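Local coordinates for protein interferon (Danio rerio, PDB 3PIV) that probably acts as a secreted type I interferon-like cytokine that binds cell-surface receptors in antiviral defence, at residues Leu21-Phe35 and Glu138-Arg150. Sequence-based numbering, arbitrary orientation.
Sequences LKNMGGKYADLETPF and EQIRRVVKSHLQR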
loop_
_atom_site.group_PDB
_atom_site.type_symbol
_atom_site.label_atom_id
_atom_site.label_comp_id
_atom_site.label_asym_id
_atom_site.label_seq_id
_atom_site.Cartn_x
_atom_site.Cartn_y
_atom_site.Cartn_z
ATOM N N LEU A 21 -3.429 -10.460 4.206
ATOM C CA LEU A 21 -4.297 -9.403 4.697
ATOM C C LEU A 21 -5.658 -9.978 5.106
ATOM O O LEU A 21 -6.263 -9.563 6.106
ATOM C CB LEU A 21 -4.469 -8.298 3.643
ATOM C CG LEU A 21 -5.057 -6.998 4.195
ATOM C CD1 LEU A 21 -4.009 -6.260 5.061
ATOM C CD2 LEU A 21 -5.551 -6.096 3.093
ATOM N N LYS A 22 -6.134 -10.933 4.322
ATOM C CA LYS A 22 -7.375 -11.620 4.629
ATOM C C LYS A 22 -7.223 -12.531 5.846
ATOM O O LYS A 22 -8.081 -12.535 6.727
ATOM C CB LYS A 22 -7.836 -12.450 3.436
ATOM C CG LYS A 22 -9.166 -13.168 3.674
ATOM C CD LYS A 22 -9.556 -14.009 2.464
ATOM C CE LYS A 22 -8.500 -15.073 2.153
ATOM N NZ LYS A 22 -8.824 -15.819 0.897
ATOM N N ASN A 23 -6.131 -13.291 5.908
ATOM C CA ASN A 23 -5.979 -14.272 6.993
ATOM C C ASN A 23 -5.512 -13.745 8.371
ATOM O O ASN A 23 -5.650 -14.435 9.372
ATOM C CB ASN A 23 -5.128 -15.462 6.521
ATOM C CG ASN A 23 -5.775 -16.201 5.343
ATOM O OD1 ASN A 23 -5.097 -16.837 4.530
ATOM N ND2 ASN A 23 -7.094 -16.101 5.248
ATOM N N MET A 24 -4.993 -12.520 8.429
ATOM C CA MET A 24 -4.501 -11.977 9.701
ATOM C C MET A 24 -5.622 -11.639 10.678
ATOM O O MET A 24 -5.395 -11.517 11.874
ATOM C CB MET A 24 -3.593 -10.751 9.487
ATOM C CG MET A 24 -4.250 -9.522 8.821
ATOM S SD MET A 24 -3.181 -8.049 8.852
ATOM C CE MET A 24 -1.935 -8.455 7.642
ATOM N N GLY A 25 -6.838 -11.495 10.179
ATOM C CA GLY A 25 -7.913 -11.064 11.046
ATOM C C GLY A 25 -9.256 -11.593 10.609
ATOM O O GLY A 25 -9.347 -12.554 9.852
ATOM N N GLY A 26 -10.312 -10.953 11.094
ATOM C CA GLY A 26 -11.658 -11.397 10.796
ATOM C C GLY A 26 -12.020 -11.108 9.359
ATOM O O GLY A 26 -11.139 -10.931 8.507
ATOM N N LYS A 27 -13.321 -11.083 9.089
ATOM C CA LYS A 27 -13.813 -10.670 7.788
ATOM C C LYS A 27 -13.601 -9.162 7.668
ATOM O O LYS A 27 -13.468 -8.463 8.681
ATOM C CB LYS A 27 -15.295 -11.027 7.631
ATOM C CG LYS A 27 -16.253 -9.918 8.056
ATOM C CD LYS A 27 -16.734 -10.089 9.485
ATOM C CE LYS A 27 -18.069 -10.818 9.529
ATOM N NZ LYS A 27 -18.469 -11.168 10.922
ATOM N N TYR A 28 -13.569 -8.659 6.439
ATOM C CA TYR A 28 -13.287 -7.246 6.222
ATOM C C TYR A 28 -14.450 -6.394 6.675
ATOM O O TYR A 28 -15.607 -6.801 6.530
ATOM C CB TYR A 28 -13.003 -6.953 4.744
ATOM C CG TYR A 28 -11.627 -7.364 4.275
ATOM C CD1 TYR A 28 -10.518 -6.556 4.515
ATOM C CD2 TYR A 28 -11.435 -8.552 3.583
ATOM C CE1 TYR A 28 -9.260 -6.920 4.070
ATOM C CE2 TYR A 28 -10.187 -8.922 3.136
ATOM C CZ TYR A 28 -9.098 -8.108 3.387
ATOM O OH TYR A 28 -7.856 -8.488 2.942
ATOM N N ALA A 29 -14.132 -5.218 7.221
ATOM C CA ALA A 29 -15.130 -4.199 7.516
ATOM C C ALA A 29 -15.578 -3.502 6.222
ATOM O O ALA A 29 -14.901 -3.577 5.196
ATOM C CB ALA A 29 -14.586 -3.181 8.506
ATOM N N ASP A 30 -16.727 -2.837 6.264
ATOM C CA ASP A 30 -17.176 -2.073 5.106
ATOM C C ASP A 30 -16.229 -0.896 4.871
ATOM O O ASP A 30 -15.734 -0.281 5.825
ATOM C CB ASP A 30 -18.606 -1.572 5.306
ATOM C CG ASP A 30 -19.630 -2.690 5.248
ATOM O OD1 ASP A 30 -19.493 -3.600 4.401
ATOM O OD2 ASP A 30 -20.586 -2.657 6.045
ATOM N N LEU A 31 -15.963 -0.588 3.608
ATOM C CA LEU A 31 -15.094 0.540 3.293
ATOM C C LEU A 31 -15.841 1.811 3.633
ATOM O O LEU A 31 -16.727 2.230 2.880
ATOM C CB LEU A 31 -14.726 0.548 1.806
ATOM C CG LEU A 31 -13.433 1.249 1.349
ATOM C CD1 LEU A 31 -13.629 1.923 0.002
ATOM C CD2 LEU A 31 -12.921 2.250 2.357
ATOM N N GLU A 32 -15.488 2.423 4.762
ATOM C CA GLU A 32 -16.121 3.669 5.187
ATOM C C GLU A 32 -15.087 4.772 5.418
ATOM O O GLU A 32 -15.313 5.724 6.168
ATOM C CB GLU A 32 -16.986 3.429 6.429
ATOM C CG GLU A 32 -18.290 2.665 6.112
ATOM C CD GLU A 32 -19.056 2.214 7.356
ATOM O OE1 GLU A 32 -18.567 2.441 8.491
ATOM O OE2 GLU A 32 -20.150 1.623 7.193
ATOM N N THR A 33 -13.953 4.631 4.742
ATOM C CA THR A 33 -12.834 5.559 4.873
ATOM C C THR A 33 -12.389 6.035 3.487
ATOM O O THR A 33 -12.450 5.282 2.516
ATOM C CB THR A 33 -11.654 4.870 5.593
ATOM O OG1 THR A 33 -12.070 4.449 6.899
ATOM C CG2 THR A 33 -10.441 5.798 5.704
ATOM N N PRO A 34 -11.943 7.292 3.397
ATOM C CA PRO A 34 -11.464 7.894 2.148
ATOM C C PRO A 34 -10.364 7.076 1.465
ATOM O O PRO A 34 -9.531 6.455 2.131
ATOM C CB PRO A 34 -10.903 9.239 2.609
ATOM C CG PRO A 34 -11.699 9.565 3.837
ATOM C CD PRO A 34 -11.953 8.259 4.510
ATOM N N PHE A 35 -10.372 7.101 0.139
ATOM C CA PHE A 35 -9.447 6.332 -0.681
ATOM C C PHE A 35 -9.154 7.152 -1.932
ATOM O O PHE A 35 -10.080 7.666 -2.564
ATOM C CB PHE A 35 -10.075 4.981 -1.074
ATOM C CG PHE A 35 -9.219 4.179 -2.013
ATOM C CD1 PHE A 35 -8.123 3.472 -1.538
ATOM C CD2 PHE A 35 -9.467 4.181 -3.370
ATOM C CE1 PHE A 35 -7.314 2.768 -2.389
ATOM C CE2 PHE A 35 -8.649 3.469 -4.229
ATOM C CZ PHE A 35 -7.579 2.761 -3.735
ATOM N N GLU A 138 -9.568 -1.746 11.456
ATOM C CA GLU A 138 -10.289 -2.474 10.421
ATOM C C GLU A 138 -10.584 -1.597 9.207
ATOM O O GLU A 138 -10.608 -2.089 8.078
ATOM C CB GLU A 138 -11.559 -3.106 10.986
ATOM C CG GLU A 138 -11.280 -4.239 11.946
ATOM C CD GLU A 138 -10.658 -5.456 11.264
ATOM O OE1 GLU A 138 -10.648 -5.512 10.011
ATOM O OE2 GLU A 138 -10.193 -6.370 11.980
ATOM N N GLN A 139 -10.778 -0.302 9.429
ATOM C CA GLN A 139 -10.876 0.617 8.305
ATOM C C GLN A 139 -9.546 0.649 7.560
ATOM O O GLN A 139 -9.519 0.519 6.342
ATOM C CB GLN A 139 -11.259 2.015 8.756
ATOM C CG GLN A 139 -12.715 2.128 9.112
ATOM C CD GLN A 139 -13.606 1.677 7.967
ATOM O OE1 GLN A 139 -13.679 2.341 6.931
ATOM N NE2 GLN A 139 -14.293 0.550 8.153
ATOM N N ILE A 140 -8.442 0.814 8.287
ATOM C CA ILE A 140 -7.135 0.835 7.637
ATOM C C ILE A 140 -6.914 -0.446 6.818
ATOM O O ILE A 140 -6.497 -0.392 5.660
ATOM C CB ILE A 140 -5.974 1.065 8.649
ATOM C CG1 ILE A 140 -5.715 2.563 8.839
ATOM C CG2 ILE A 140 -4.689 0.410 8.159
ATOM C CD1 ILE A 140 -6.940 3.417 9.008
ATOM N N ARG A 141 -7.219 -1.591 7.417
ATOM C CA ARG A 141 -7.096 -2.871 6.746
ATOM C C ARG A 141 -7.966 -2.942 5.471
ATOM O O ARG A 141 -7.508 -3.382 4.405
ATOM C CB ARG A 141 -7.458 -3.979 7.727
ATOM C CG ARG A 141 -7.400 -5.360 7.166
ATOM C CD ARG A 141 -7.535 -6.364 8.282
ATOM N NE ARG A 141 -7.656 -7.722 7.781
ATOM C CZ ARG A 141 -8.724 -8.489 7.958
ATOM N NH1 ARG A 141 -9.764 -8.027 8.632
ATOM N NH2 ARG A 141 -8.739 -9.722 7.475
ATOM N N ARG A 142 -9.215 -2.504 5.570
ATOM C CA ARG A 142 -10.078 -2.499 4.384
ATOM C C ARG A 142 -9.496 -1.567 3.312
ATOM O O ARG A 142 -9.480 -1.918 2.137
ATOM C CB ARG A 142 -11.509 -2.097 4.729
ATOM C CG ARG A 142 -12.463 -2.030 3.500
ATOM C CD ARG A 142 -12.475 -3.334 2.716
ATOM N NE ARG A 142 -13.254 -3.264 1.474
ATOM C CZ ARG A 142 -12.787 -2.796 0.317
ATOM N NH1 ARG A 142 -11.542 -2.338 0.235
ATOM N NH2 ARG A 142 -13.566 -2.774 -0.762
ATOM N N VAL A 143 -8.987 -0.405 3.728
ATOM C CA VAL A 143 -8.386 0.563 2.802
ATOM C C VAL A 143 -7.163 -0.018 2.081
ATOM O O VAL A 143 -7.025 0.129 0.872
ATOM C CB VAL A 143 -7.995 1.894 3.503
ATOM C CG1 VAL A 143 -6.996 2.683 2.660
ATOM C CG2 VAL A 143 -9.237 2.738 3.785
ATOM N N VAL A 144 -6.294 -0.693 2.828
ATOM C CA VAL A 144 -5.094 -1.308 2.260
ATOM C C VAL A 144 -5.459 -2.367 1.217
ATOM O O VAL A 144 -4.778 -2.510 0.198
ATOM C CB VAL A 144 -4.216 -1.935 3.358
ATOM C CG1 VAL A 144 -3.157 -2.852 2.753
ATOM C CG2 VAL A 144 -3.562 -0.843 4.179
ATOM N N LYS A 145 -6.532 -3.108 1.480
ATOM C CA LYS A 145 -7.070 -4.042 0.487
ATOM C C LYS A 145 -7.341 -3.315 -0.823
ATOM O O LYS A 145 -6.956 -3.780 -1.887
ATOM C CB LYS A 145 -8.352 -4.710 0.982
ATOM C CG LYS A 145 -8.949 -5.713 -0.031
ATOM C CD LYS A 145 -10.277 -6.281 0.446
ATOM C CE LYS A 145 -10.749 -7.434 -0.430
ATOM N NZ LYS A 145 -11.982 -8.056 0.123
ATOM N N SER A 146 -7.993 -2.159 -0.742
ATOM C CA SER A 146 -8.250 -1.377 -1.947
ATOM C C SER A 146 -6.979 -0.904 -2.667
ATOM O O SER A 146 -6.940 -0.868 -3.887
ATOM C CB SER A 146 -9.188 -0.207 -1.661
ATOM O OG SER A 146 -10.533 -0.659 -1.682
ATOM N N HIS A 147 -5.941 -0.534 -1.922
ATOM C CA HIS A 147 -4.690 -0.133 -2.564
ATOM C C HIS A 147 -4.122 -1.327 -3.315
ATOM O O HIS A 147 -3.659 -1.207 -4.452
ATOM C CB HIS A 147 -3.659 0.332 -1.526
ATOM C CG HIS A 147 -3.906 1.710 -0.996
ATOM N ND1 HIS A 147 -3.542 2.848 -1.679
ATOM C CD2 HIS A 147 -4.480 2.128 0.158
ATOM C CE1 HIS A 147 -3.891 3.910 -0.977
ATOM N NE2 HIS A 147 -4.451 3.500 0.147
ATOM N N LEU A 148 -4.133 -2.485 -2.668
ATOM C CA LEU A 148 -3.507 -3.655 -3.264
ATOM C C LEU A 148 -4.227 -4.023 -4.575
ATOM O O LEU A 148 -3.583 -4.427 -5.544
ATOM C CB LEU A 148 -3.504 -4.843 -2.294
ATOM C CG LEU A 148 -2.615 -4.721 -1.038
ATOM C CD1 LEU A 148 -2.839 -5.891 -0.104
ATOM C CD2 LEU A 148 -1.143 -4.615 -1.428
ATOM N N GLN A 149 -5.549 -3.870 -4.597
ATOM C CA GLN A 149 -6.343 -4.210 -5.787
ATOM C C GLN A 149 -6.016 -3.274 -6.930
ATOM O O GLN A 149 -5.755 -3.718 -8.026
ATOM C CB GLN A 149 -7.849 -4.203 -5.480
ATOM C CG GLN A 149 -8.296 -5.445 -4.744
ATOM C CD GLN A 149 -9.623 -5.299 -4.039
ATOM O OE1 GLN A 149 -10.079 -4.186 -3.746
ATOM N NE2 GLN A 149 -10.248 -6.435 -3.733
ATOM N N ARG A 150 -5.965 -1.977 -6.655
ATOM C CA ARG A 150 -5.632 -1.009 -7.690
ATOM C C ARG A 150 -4.148 -1.044 -8.118
ATOM O O ARG A 150 -3.838 -0.868 -9.299
ATOM C CB ARG A 150 -6.039 0.395 -7.252
ATOM C CG ARG A 150 -7.550 0.578 -7.003
ATOM C CD ARG A 150 -8.395 0.495 -8.280
ATOM N NE ARG A 150 -8.026 1.476 -9.304
ATOM C CZ ARG A 150 -8.593 2.675 -9.458
ATOM N NH1 ARG A 150 -9.546 3.068 -8.633
ATOM N NH2 ARG A 150 -8.188 3.494 -10.420
HETATM O O HOH W 1 -11.454 -4.727 7.585
HETATM O O HOH W 2 -15.783 -4.111 2.039
#
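Leu21 starts the contact near the end of helix 10-23, its CA 7.4 Å from that of Lys145, and the chain then runs as an irregular loop across helix 134-158, approaching most closely at Ala29, whose CA lies 5.9 Å from that of Glu138. Arg141 holds the first bend. Extended as far as NE, with CG anti to the backbone N (chi1 179°), it carries its guanidinium into the turn, where NE and NH2 grip Leu21 O side-on, the Arg141 NH2 bond being 2.8 Å, and NH1 and NH2 meet Gly26 O end-on, the shorter bond again from Arg141 NH2 at 2.9 Å. NH1 also forms an in-plane salt bridge to the syn lone pair of Glu138 OE1, while Glu138 OE2 is hydrogen-bonded to Trp77 NE1. These bonds at its edge fix the guanidinium's rotation. One face of this plane stacks on Tyr28 (planes at 15°), and Gly25 covers the other. The opposite face of the Tyr28 ring receives Lys145 CD, 3.7 Å from the centroid, so the phenol is clasped between two basic side chains. Leu21 fits as a knob among Arg141, Val144, Lys145 and Leu148.

Farther along, the Gln139 amide binds two backbone groups and one hydroxyl of the loop: NE2 donates to Asp30 O at 2.9 Å, nearly linearly, while OE1 accepts from Glu32 N and, at 2.7 Å, from Thr33 OG1, both in its carbonyl plane. A water joins Ala29 N to Glu138 O and OE1. Phe35 closes the contact, pointing its edge at the face of His147 (planes at 63°) while Ser146 CB lies over its own face; His147 is also hydrogen-bonded to Tyr40 and His119. The arrangement is the long overhand connection following the first helix of a type I interferon-like four-helix-bundle cytokine, here strapped across the C-terminal helix.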